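Long-range contacts in Alpha/beta hydrolase (Enterobacter asburiae, PDB 6KMO), which probably hydrolyses carboxylic ester bonds, as an esterase or lipase of the alpha/beta-hydrolase fold: residues 33-38 against 226-231; 45-50 against 231-236; 140-145 against 238-243. The protein carries 2 engineered substitutions. One frame throughout, in Å; residues are numbered along the deposited sequence. Where two conformers were deposited one is given.

Contact 1. Residues 33-38 against 226-231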
loop_
_atom_site.group_PDB
_atom_site.type_symbol
_atom_site.label_atom_id
_atom_site.label_comp_id
_atom_site.label_asym_id
_atom_site.label_seq_id
_atom_site.Cartn_x
_atom_site.Cartn_y
_atom_site.Cartn_z
ATOM N N GLN A 33 -10.106 -15.989 5.092
ATOM C CA GLN A 33 -10.252 -17.319 5.672
ATOM C C GLN A 33 -11.605 -17.923 5.323
ATOM O O GLN A 33 -11.686 -19.113 5.001
ATOM C CB GLN A 33 -10.063 -17.256 7.182
ATOM C CG GLN A 33 -10.052 -18.638 7.814
ATOM C CD GLN A 33 -8.853 -19.451 7.404
ATOM O OE1 GLN A 33 -7.718 -19.074 7.677
ATOM N NE2 GLN A 33 -9.095 -20.563 6.735
ATOM N N ALA A 34 -12.668 -17.122 5.345
ATOM C CA ALA A 34 -13.988 -17.632 4.975
ATOM C C ALA A 34 -13.981 -18.136 3.541
ATOM O O ALA A 34 -14.547 -19.199 3.237
ATOM C CB ALA A 34 -15.044 -16.545 5.164
ATOM N N PHE A 35 -13.339 -17.395 2.640
ATOM C CA PHE A 35 -13.233 -17.822 1.253
ATOM C C PHE A 35 -12.438 -19.112 1.144
ATOM O O PHE A 35 -12.843 -20.044 0.444
ATOM C CB PHE A 35 -12.572 -16.710 0.427
ATOM C CG PHE A 35 -12.180 -17.138 -0.950
ATOM C CD1 PHE A 35 -13.116 -17.198 -1.960
ATOM C CD2 PHE A 35 -10.878 -17.510 -1.237
ATOM C CE1 PHE A 35 -12.758 -17.607 -3.233
ATOM C CE2 PHE A 35 -10.531 -17.925 -2.507
ATOM C CZ PHE A 35 -11.473 -17.966 -3.502
ATOM N N LEU A 36 -11.293 -19.188 1.824
ATOM C CA LEU A 36 -10.499 -20.410 1.781
ATOM C C LEU A 36 -11.284 -21.598 2.314
ATOM O O LEU A 36 -11.136 -22.717 1.811
ATOM C CB LEU A 36 -9.195 -20.236 2.553
ATOM C CG LEU A 36 -8.180 -19.280 1.915
ATOM C CD1 LEU A 36 -7.000 -19.105 2.828
ATOM C CD2 LEU A 36 -7.724 -19.769 0.549
ATOM N N ASN A 37 -12.102 -21.390 3.343
ATOM C CA ASN A 37 -12.841 -22.521 3.901
ATOM C C ASN A 37 -13.853 -23.053 2.896
ATOM O O ASN A 37 -14.034 -24.274 2.779
ATOM C CB ASN A 37 -13.495 -22.122 5.219
ATOM C CG ASN A 37 -12.491 -21.940 6.343
ATOM O OD1 ASN A 37 -11.343 -22.355 6.257
ATOM N ND2 ASN A 37 -12.941 -21.320 7.423
ATOM N N VAL A 38 -14.499 -22.171 2.137
ATOM C CA VAL A 38 -15.393 -22.624 1.070
ATOM C C VAL A 38 -14.597 -23.362 0.001
ATOM O O VAL A 38 -14.945 -24.473 -0.416
ATOM C CB VAL A 38 -16.170 -21.433 0.475
ATOM C CG1 VAL A 38 -16.938 -21.865 -0.784
ATOM C CG2 VAL A 38 -17.112 -20.846 1.519
ATOM N N GLY A 226 -3.017 -24.880 0.325
ATOM C CA GLY A 226 -4.082 -24.388 1.171
ATOM C C GLY A 226 -4.437 -22.926 1.000
ATOM O O GLY A 226 -5.410 -22.466 1.622
ATOM N N TYR A 227 -3.687 -22.174 0.188
ATOM C CA TYR A 227 -3.903 -20.741 0.026
ATOM C C TYR A 227 -4.334 -20.411 -1.396
ATOM O O TYR A 227 -3.946 -19.374 -1.956
ATOM C CB TYR A 227 -2.662 -19.970 0.461
ATOM C CG TYR A 227 -2.313 -20.225 1.907
ATOM C CD1 TYR A 227 -2.836 -19.430 2.918
ATOM C CD2 TYR A 227 -1.488 -21.278 2.267
ATOM C CE1 TYR A 227 -2.522 -19.673 4.252
ATOM C CE2 TYR A 227 -1.171 -21.532 3.597
ATOM C CZ TYR A 227 -1.704 -20.719 4.586
ATOM O OH TYR A 227 -1.396 -20.959 5.923
ATOM N N PHE A 228 -5.213 -21.259 -1.944
ATOM C CA PHE A 228 -5.644 -21.257 -3.341
ATOM C C PHE A 228 -4.472 -21.573 -4.260
ATOM O O PHE A 228 -4.270 -22.732 -4.637
ATOM C CB PHE A 228 -6.375 -19.969 -3.732
ATOM C CG PHE A 228 -7.246 -20.108 -4.974
ATOM C CD1 PHE A 228 -7.209 -21.252 -5.761
ATOM C CD2 PHE A 228 -8.094 -19.080 -5.358
ATOM C CE1 PHE A 228 -7.999 -21.367 -6.898
ATOM C CE2 PHE A 228 -8.886 -19.190 -6.493
ATOM C CZ PHE A 228 -8.839 -20.332 -7.262
ATOM N N LEU A 229 -3.677 -20.578 -4.626
ATOM C CA LEU A 229 -2.589 -20.850 -5.556
ATOM C C LEU A 229 -1.585 -21.759 -4.854
ATOM O O LEU A 229 -1.016 -21.385 -3.828
ATOM C CB LEU A 229 -1.903 -19.566 -6.007
ATOM C CG LEU A 229 -0.671 -19.782 -6.892
ATOM C CD1 LEU A 229 -1.091 -20.427 -8.199
ATOM C CD2 LEU A 229 0.055 -18.474 -7.136
ATOM N N SER A 230 -1.337 -22.937 -5.423
ATOM C CA SER A 230 -0.407 -23.882 -4.831
ATOM C C SER A 230 0.910 -23.942 -5.599
ATOM O O SER A 230 1.017 -23.511 -6.748
ATOM C CB SER A 230 -1.014 -25.282 -4.817
ATOM O OG SER A 230 -1.080 -25.752 -6.153
ATOM N N LYS A 231 1.929 -24.507 -4.953
ATOM C CA LYS A 231 3.195 -24.761 -5.634
ATOM C C LYS A 231 2.993 -25.655 -6.849
ATOM O O LYS A 231 3.543 -25.388 -7.923
ATOM C CB LYS A 231 4.203 -25.383 -4.661
ATOM C CG LYS A 231 5.561 -25.675 -5.289
ATOM C CD LYS A 231 6.528 -26.305 -4.287
ATOM C CE LYS A 231 6.998 -25.309 -3.263
ATOM N NZ LYS A 231 8.056 -25.914 -2.388
#
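Leu36, on the helix 30-41, pushes its two methyl groups against the bend of backbone at Gly226, Tyr227 and Phe228. CD2 does most of the touching: it lies 3.7 Å from Gly226 O and 3.8 Å from Phe228 N, while CD1 reaches the Tyr227 ring, 4.2 Å from its CD1. With CG anti to its own carbonyl carbon (chi1 -69°), the leucine sends both methyls toward Gly226 O. Gly226 itself has a positive phi of 95°, a conformation suited to glycine. Its carbonyl oxygen, grazed by the leucine, is satisfied by Asn40 ND2 from the end of the same helix.

One residue back, Phe35 comes in beside Phe228. The rim of the Phe35 ring is used, with Phe228 CD2 close to its plane and 3.9 Å from Phe35 CE2, and the Phe228 ring is met at a slant. Phe228 was modelled in two conformers, so this touch describes one of them. No hydrogen bond spans the two segments; they are held by van der Waals contact, partly between apolar side chains and partly of Leu36 on backbone. Ile306 extends it from strand 305-306, touching both Phe35 and Leu36. An N-terminal helix packed on the chain between strands 203-207 and 269-274 is consistent with the cap of hormone-sensitive-lipase-like alpha/beta hydrolases.

Contact 2. Residues 45-50 against 231-236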
loop_
_atom_site.group_PDB
_atom_site.type_symbol
_atom_site.label_atom_id
_atom_site.label_comp_id
_atom_site.label_asym_id
_atom_site.label_seq_id
_atom_site.Cartn_x
_atom_site.Cartn_y
_atom_site.Cartn_z
ATOM N N LYS A 45 -10.588 -32.671 -7.733
ATOM C CA LYS A 45 -9.184 -33.002 -7.784
ATOM C C LYS A 45 -8.344 -31.740 -7.938
ATOM O O LYS A 45 -8.859 -30.657 -8.242
ATOM C CB LYS A 45 -8.912 -33.976 -8.916
ATOM C CG LYS A 45 -9.175 -33.433 -10.294
ATOM C CD LYS A 45 -9.013 -34.557 -11.300
ATOM C CE LYS A 45 -9.394 -34.140 -12.682
ATOM N NZ LYS A 45 -9.373 -35.317 -13.600
ATOM N N PRO A 46 -7.047 -31.855 -7.684
ATOM C CA PRO A 46 -6.159 -30.699 -7.841
ATOM C C PRO A 46 -6.169 -30.193 -9.273
ATOM O O PRO A 46 -6.258 -30.964 -10.231
ATOM C CB PRO A 46 -4.786 -31.251 -7.448
ATOM C CG PRO A 46 -5.075 -32.471 -6.609
ATOM C CD PRO A 46 -6.326 -33.044 -7.189
ATOM N N MET A 47 -6.048 -28.865 -9.412
ATOM C CA MET A 47 -6.139 -28.249 -10.731
ATOM C C MET A 47 -5.113 -28.833 -11.697
ATOM O O MET A 47 -5.409 -29.006 -12.882
ATOM C CB MET A 47 -5.966 -26.730 -10.639
ATOM C CG MET A 47 -6.015 -26.045 -12.024
ATOM S SD MET A 47 -5.978 -24.196 -11.995
ATOM C CE MET A 47 -7.674 -23.903 -11.490
ATOM N N GLU A 48 -3.900 -29.128 -11.215
ATOM C CA GLU A 48 -2.858 -29.629 -12.105
ATOM C C GLU A 48 -3.178 -31.000 -12.681
ATOM O O GLU A 48 -2.458 -31.449 -13.585
ATOM C CB GLU A 48 -1.492 -29.611 -11.419
ATOM C CG GLU A 48 -1.291 -30.619 -10.287
ATOM C CD GLU A 48 -1.779 -30.174 -8.913
ATOM O OE1 GLU A 48 -2.394 -29.087 -8.799
ATOM O OE2 GLU A 48 -1.534 -30.911 -7.936
ATOM N N GLN A 49 -4.220 -31.669 -12.198
ATOM C CA GLN A 49 -4.683 -32.932 -12.770
ATOM C C GLN A 49 -5.826 -32.742 -13.757
ATOM O O GLN A 49 -6.332 -33.731 -14.311
ATOM C CB GLN A 49 -5.112 -33.884 -11.652
ATOM C CG GLN A 49 -3.961 -34.323 -10.766
ATOM C CD GLN A 49 -4.410 -35.190 -9.611
ATOM O OE1 GLN A 49 -5.491 -35.786 -9.642
ATOM N NE2 GLN A 49 -3.595 -35.242 -8.577
ATOM N N MET A 50 -6.245 -31.502 -14.000
ATOM C CA MET A 50 -7.346 -31.214 -14.908
ATOM C C MET A 50 -6.828 -30.970 -16.322
ATOM O O MET A 50 -5.653 -30.669 -16.544
ATOM C CB MET A 50 -8.088 -29.953 -14.445
ATOM C CG MET A 50 -8.825 -30.080 -13.129
ATOM S SD MET A 50 -9.660 -28.516 -12.619
ATOM C CE MET A 50 -10.239 -29.023 -11.004
ATOM N N LYS A 231 1.929 -24.507 -4.953
ATOM C CA LYS A 231 3.195 -24.761 -5.634
ATOM C C LYS A 231 2.993 -25.655 -6.849
ATOM O O LYS A 231 3.543 -25.388 -7.923
ATOM C CB LYS A 231 4.203 -25.383 -4.661
ATOM C CG LYS A 231 5.561 -25.675 -5.289
ATOM C CD LYS A 231 6.528 -26.305 -4.287
ATOM C CE LYS A 231 6.998 -25.309 -3.263
ATOM N NZ LYS A 231 8.056 -25.914 -2.388
ATOM N N ASN A 232 2.196 -26.721 -6.713
ATOM C CA ASN A 232 1.993 -27.611 -7.854
ATOM C C ASN A 232 1.257 -26.913 -8.990
ATOM O O ASN A 232 1.519 -27.210 -10.161
ATOM C CB ASN A 232 1.245 -28.869 -7.418
ATOM C CG ASN A 232 2.140 -29.854 -6.723
ATOM O OD1 ASN A 232 3.346 -29.759 -6.783
ATOM N ND2 ASN A 232 1.531 -30.817 -6.051
ATOM N N MET A 233 0.331 -26.009 -8.682
ATOM C CA MET A 233 -0.302 -25.219 -9.736
ATOM C C MET A 233 0.740 -24.386 -10.475
ATOM O O MET A 233 0.745 -24.323 -11.708
ATOM C CB MET A 233 -1.395 -24.324 -9.153
ATOM C CG MET A 233 -2.704 -25.058 -8.824
ATOM S SD MET A 233 -3.849 -24.162 -7.648
ATOM C CE MET A 233 -4.334 -22.775 -8.661
ATOM N N MET A 234 1.625 -23.719 -9.737
ATOM C CA MET A 234 2.641 -22.889 -10.372
ATOM C C MET A 234 3.551 -23.717 -11.273
ATOM O O MET A 234 3.917 -23.278 -12.373
ATOM C CB MET A 234 3.457 -22.131 -9.330
ATOM C CG MET A 234 2.784 -20.853 -8.802
ATOM S SD MET A 234 2.207 -19.609 -10.080
ATOM C CE MET A 234 3.708 -19.563 -11.164
ATOM N N LYS A 235 3.936 -24.917 -10.827
ATOM C CA LYS A 235 4.773 -25.771 -11.664
ATOM C C LYS A 235 4.040 -26.175 -12.937
ATOM O O LYS A 235 4.635 -26.200 -14.026
ATOM C CB LYS A 235 5.212 -27.008 -10.882
ATOM C CG LYS A 235 6.237 -26.721 -9.804
ATOM C CD LYS A 235 6.590 -27.984 -9.017
ATOM C CE LYS A 235 7.666 -27.700 -8.004
ATOM N NZ LYS A 235 8.029 -28.926 -7.212
ATOM N N TRP A 236 2.742 -26.469 -12.819
ATOM C CA TRP A 236 1.923 -26.838 -13.970
ATOM C C TRP A 236 1.785 -25.669 -14.940
ATOM O O TRP A 236 1.859 -25.838 -16.164
ATOM C CB TRP A 236 0.553 -27.308 -13.480
ATOM C CG TRP A 236 -0.359 -27.862 -14.512
ATOM C CD1 TRP A 236 -0.179 -28.993 -15.253
ATOM C CD2 TRP A 236 -1.633 -27.338 -14.897
ATOM N NE1 TRP A 236 -1.246 -29.192 -16.082
ATOM C CE2 TRP A 236 -2.159 -28.189 -15.883
ATOM C CE3 TRP A 236 -2.383 -26.221 -14.502
ATOM C CZ2 TRP A 236 -3.390 -27.974 -16.474
ATOM C CZ3 TRP A 236 -3.603 -26.010 -15.106
ATOM C CH2 TRP A 236 -4.094 -26.881 -16.073
HETATM O O HOH W 1 -1.488 -31.073 -5.311
#
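Trp236 lays one face of its indole over the short 3-10 turn 47-49, joining the N-terminal region to helix 231-241 in what is probably the cap of this alpha/beta hydrolase. This is the tight side of the contact. Glu48 CA stands 3.9 Å from the centroid of the five-membered ring of Trp236 and 14° off its normal, a CH-pi contact, and the Met47 and Glu48 carbonyl oxygens lie over the same face. Met47 runs out extended, CG anti to the backbone N (chi1 178°), and crosses the indole at about a right angle, its CG 3.9 Å from Trp236 CZ3. Farther along, the chain bends at its last torsion and Met47 SD rests 4.0 Å from Met233 CE. Ala55 and Val58 of helix 52-63 back up Met47 there.

The other side is wetter and looser. Glu48 folds its carboxylate over Asn232 CB, OE2 lying 3.5 Å from that carbon, with the carboxylate and amide planes 67° apart. Asn232 belongs to the first turn of its helix, just after the N-cap Ser230, and the carboxylate lies alongside that turn, where the nearby N terminus may have a modest effect on its charge. No direct hydrogen bond joins the two groups; a water bridges them, donating to Glu48 OE2 at 2.6 Å and accepting from Asn232 ND2 at 3.1 Å.

Contact 3. Residues 140-145 against 238-243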
loop_
_atom_site.group_PDB
_atom_site.type_symbol
_atom_site.label_atom_id
_atom_site.label_comp_id
_atom_site.label_asym_id
_atom_site.label_seq_id
_atom_site.Cartn_x
_atom_site.Cartn_y
_atom_site.Cartn_z
ATOM N N PRO A 140 -3.654 -18.263 -25.112
ATOM C CA PRO A 140 -3.337 -19.048 -23.912
ATOM C C PRO A 140 -2.336 -20.152 -24.203
ATOM O O PRO A 140 -2.099 -20.554 -25.345
ATOM C CB PRO A 140 -4.678 -19.663 -23.505
ATOM C CG PRO A 140 -5.723 -18.994 -24.334
ATOM C CD PRO A 140 -5.044 -18.482 -25.555
ATOM N N SER A 141 -1.767 -20.670 -23.127
ATOM C CA SER A 141 -1.009 -21.908 -23.133
ATOM C C SER A 141 -1.910 -23.064 -22.715
ATOM O O SER A 141 -2.840 -22.883 -21.923
ATOM C CB SER A 141 0.177 -21.817 -22.168
ATOM O OG SER A 141 1.104 -20.815 -22.591
ATOM N N PRO A 142 -1.660 -24.290 -23.213
ATOM C CA PRO A 142 -0.536 -24.689 -24.060
ATOM C C PRO A 142 -0.750 -24.516 -25.554
ATOM O O PRO A 142 0.107 -24.934 -26.330
ATOM C CB PRO A 142 -0.383 -26.171 -23.709
ATOM C CG PRO A 142 -1.774 -26.617 -23.446
ATOM C CD PRO A 142 -2.431 -25.450 -22.741
ATOM N N GLU A 143 -1.864 -23.910 -25.962
ATOM C CA GLU A 143 -2.076 -23.664 -27.392
ATOM C C GLU A 143 -0.888 -22.915 -27.974
ATOM O O GLU A 143 -0.422 -23.216 -29.085
ATOM C CB GLU A 143 -3.365 -22.870 -27.593
ATOM C CG GLU A 143 -4.674 -23.676 -27.375
ATOM C CD GLU A 143 -5.144 -23.844 -25.914
ATOM O OE1 GLU A 143 -4.420 -23.531 -24.940
ATOM O OE2 GLU A 143 -6.291 -24.332 -25.746
ATOM N N ALA A 144 -0.380 -21.936 -27.235
ATOM C CA ALA A 144 0.863 -21.265 -27.541
ATOM C C ALA A 144 1.797 -21.426 -26.353
ATOM O O ALA A 144 1.360 -21.600 -25.206
ATOM C CB ALA A 144 0.652 -19.774 -27.808
ATOM N N HIS A 145 3.087 -21.357 -26.631
ATOM C CA HIS A 145 4.140 -21.354 -25.634
ATOM C C HIS A 145 4.872 -20.021 -25.681
ATOM O O HIS A 145 4.664 -19.208 -26.577
ATOM C CB HIS A 145 5.100 -22.516 -25.895
ATOM C CG HIS A 145 4.449 -23.855 -25.796
ATOM N ND1 HIS A 145 3.951 -24.353 -24.615
ATOM C CD2 HIS A 145 4.170 -24.784 -26.744
ATOM C CE1 HIS A 145 3.414 -25.544 -24.830
ATOM N NE2 HIS A 145 3.534 -25.829 -26.114
ATOM N N TRP A 238 3.854 -23.091 -15.352
ATOM C CA TRP A 238 5.139 -22.943 -16.024
ATOM C C TRP A 238 5.357 -24.044 -17.056
ATOM O O TRP A 238 5.883 -23.785 -18.143
ATOM C CB TRP A 238 6.263 -22.911 -14.990
ATOM C CG TRP A 238 6.589 -21.560 -14.472
ATOM C CD1 TRP A 238 6.305 -21.059 -13.231
ATOM C CD2 TRP A 238 7.273 -20.523 -15.182
ATOM N NE1 TRP A 238 6.769 -19.758 -13.134
ATOM C CE2 TRP A 238 7.380 -19.415 -14.310
ATOM C CE3 TRP A 238 7.809 -20.425 -16.470
ATOM C CZ2 TRP A 238 8.000 -18.227 -14.688
ATOM C CZ3 TRP A 238 8.425 -19.236 -16.846
ATOM C CH2 TRP A 238 8.516 -18.154 -15.954
ATOM N N ASP A 239 4.979 -25.289 -16.726
ATOM C CA ASP A 239 5.211 -26.392 -17.650
ATOM C C ASP A 239 4.385 -26.239 -18.923
ATOM O O ASP A 239 4.841 -26.605 -20.006
ATOM C CB ASP A 239 4.893 -27.731 -16.987
ATOM C CG ASP A 239 5.943 -28.173 -15.974
ATOM O OD1 ASP A 239 7.047 -27.592 -15.905
ATOM O OD2 ASP A 239 5.656 -29.136 -15.231
ATOM N N ASN A 240 3.158 -25.726 -18.808
ATOM C CA ASN A 240 2.345 -25.481 -19.993
ATOM C C ASN A 240 2.874 -24.313 -20.810
ATOM O O ASN A 240 2.699 -24.287 -22.034
ATOM C CB ASN A 240 0.893 -25.228 -19.575
ATOM C CG ASN A 240 0.120 -26.508 -19.336
ATOM O OD1 ASN A 240 -0.349 -27.148 -20.281
ATOM N ND2 ASN A 240 -0.003 -26.905 -18.077
ATOM N N TYR A 241 3.519 -23.346 -20.159
ATOM C CA TYR A 241 4.051 -22.160 -20.829
ATOM C C TYR A 241 5.332 -22.481 -21.596
ATOM O O TYR A 241 5.445 -22.173 -22.784
ATOM C CB TYR A 241 4.337 -21.110 -19.769
ATOM C CG TYR A 241 4.676 -19.734 -20.265
ATOM C CD1 TYR A 241 3.892 -19.083 -21.214
ATOM C CD2 TYR A 241 5.769 -19.049 -19.738
ATOM C CE1 TYR A 241 4.185 -17.790 -21.609
ATOM C CE2 TYR A 241 6.064 -17.740 -20.126
ATOM C CZ TYR A 241 5.261 -17.120 -21.055
ATOM O OH TYR A 241 5.505 -15.828 -21.448
ATOM N N THR A 242 6.322 -23.055 -20.924
ATOM C CA THR A 242 7.529 -23.530 -21.582
ATOM C C THR A 242 8.319 -24.407 -20.626
ATOM O O THR A 242 8.581 -24.011 -19.487
ATOM C CB THR A 242 8.429 -22.396 -22.060
ATOM O OG1 THR A 242 9.653 -22.997 -22.527
ATOM C CG2 THR A 242 8.763 -21.391 -20.981
ATOM N N THR A 243 8.720 -25.586 -21.095
ATOM C CA THR A 243 9.580 -26.463 -20.311
ATOM C C THR A 243 11.050 -26.277 -20.647
ATOM O O THR A 243 11.887 -27.031 -20.141
ATOM C CB THR A 243 9.205 -27.923 -20.548
ATOM O OG1 THR A 243 9.228 -28.191 -21.950
ATOM C CG2 THR A 243 7.826 -28.234 -19.983
#
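His145 supplies the polar link, pointing the edge of its imidazole at the last carbonyls of helix 231-241. ND1 donates to two of them at once, Asn240 O at 2.9 Å and Tyr241 O at 3.2 Å. Both bonds are weak, with N-H...O angles of 126° and 134°, as expected when one hydrogen is shared between two acceptors. The torsion chi1 of -62°, which sets CG beside the backbone N, brings the ring edge to these oxygens, and Pro142 O sits over one of its faces. A backbone bond between Tyr241 and Phe146, the next residue along, continues the link.

Other hydrogen bonds hold each side in shape. Ser141 OG donates to Ala144 O at 2.7 Å, and Ala144 N to Pro140 O, closing a compact turn that contains a cis peptide bond before Pro142. Ser141 is also bonded through its backbone to Trp110. On the helix, Asn240 ND2 is hydrogen-bonded to Trp236 O.

The remaining touches are van der Waals. Ser141 CB packs 3.5 Å from Asn240 O, and its hydroxyl lies in the plane of the Tyr241 ring, at the edge, with OG 3.6 Å from CD1. The Tyr241 ring itself stacks on Trp110. Pro142 and Asn240 run side by side, the proline CG 3.5 Å from Asn240 OD1.

An imidazole edge directed at helix-end carbonyls is consistent with ND1 carrying the proton, though both bonds are weak, and the negative end of the helix dipole would probably ease a positive charge on this ring.

In the fold
From the N terminus, helix 30-41 enters contact 1, the loop that follows it enters contact 2, and 140-145, beyond strand 132-136, enters contact 3. Their partners come in the same order, 226-231, 231-236 and 238-243, so the three closures, spanning 187, 180 and 92 intervening residues, all cross and none nests. Contacts 1 and 2 share Lys231 and touch where Phe228 O meets Met233 SD; their centres are about 14 Å apart, as are those of contacts 2 and 3, which lie at successive parts of helix 231-241. That helix and its lead-in thus join the N-terminal helical region to a loop of the central-sheet domain.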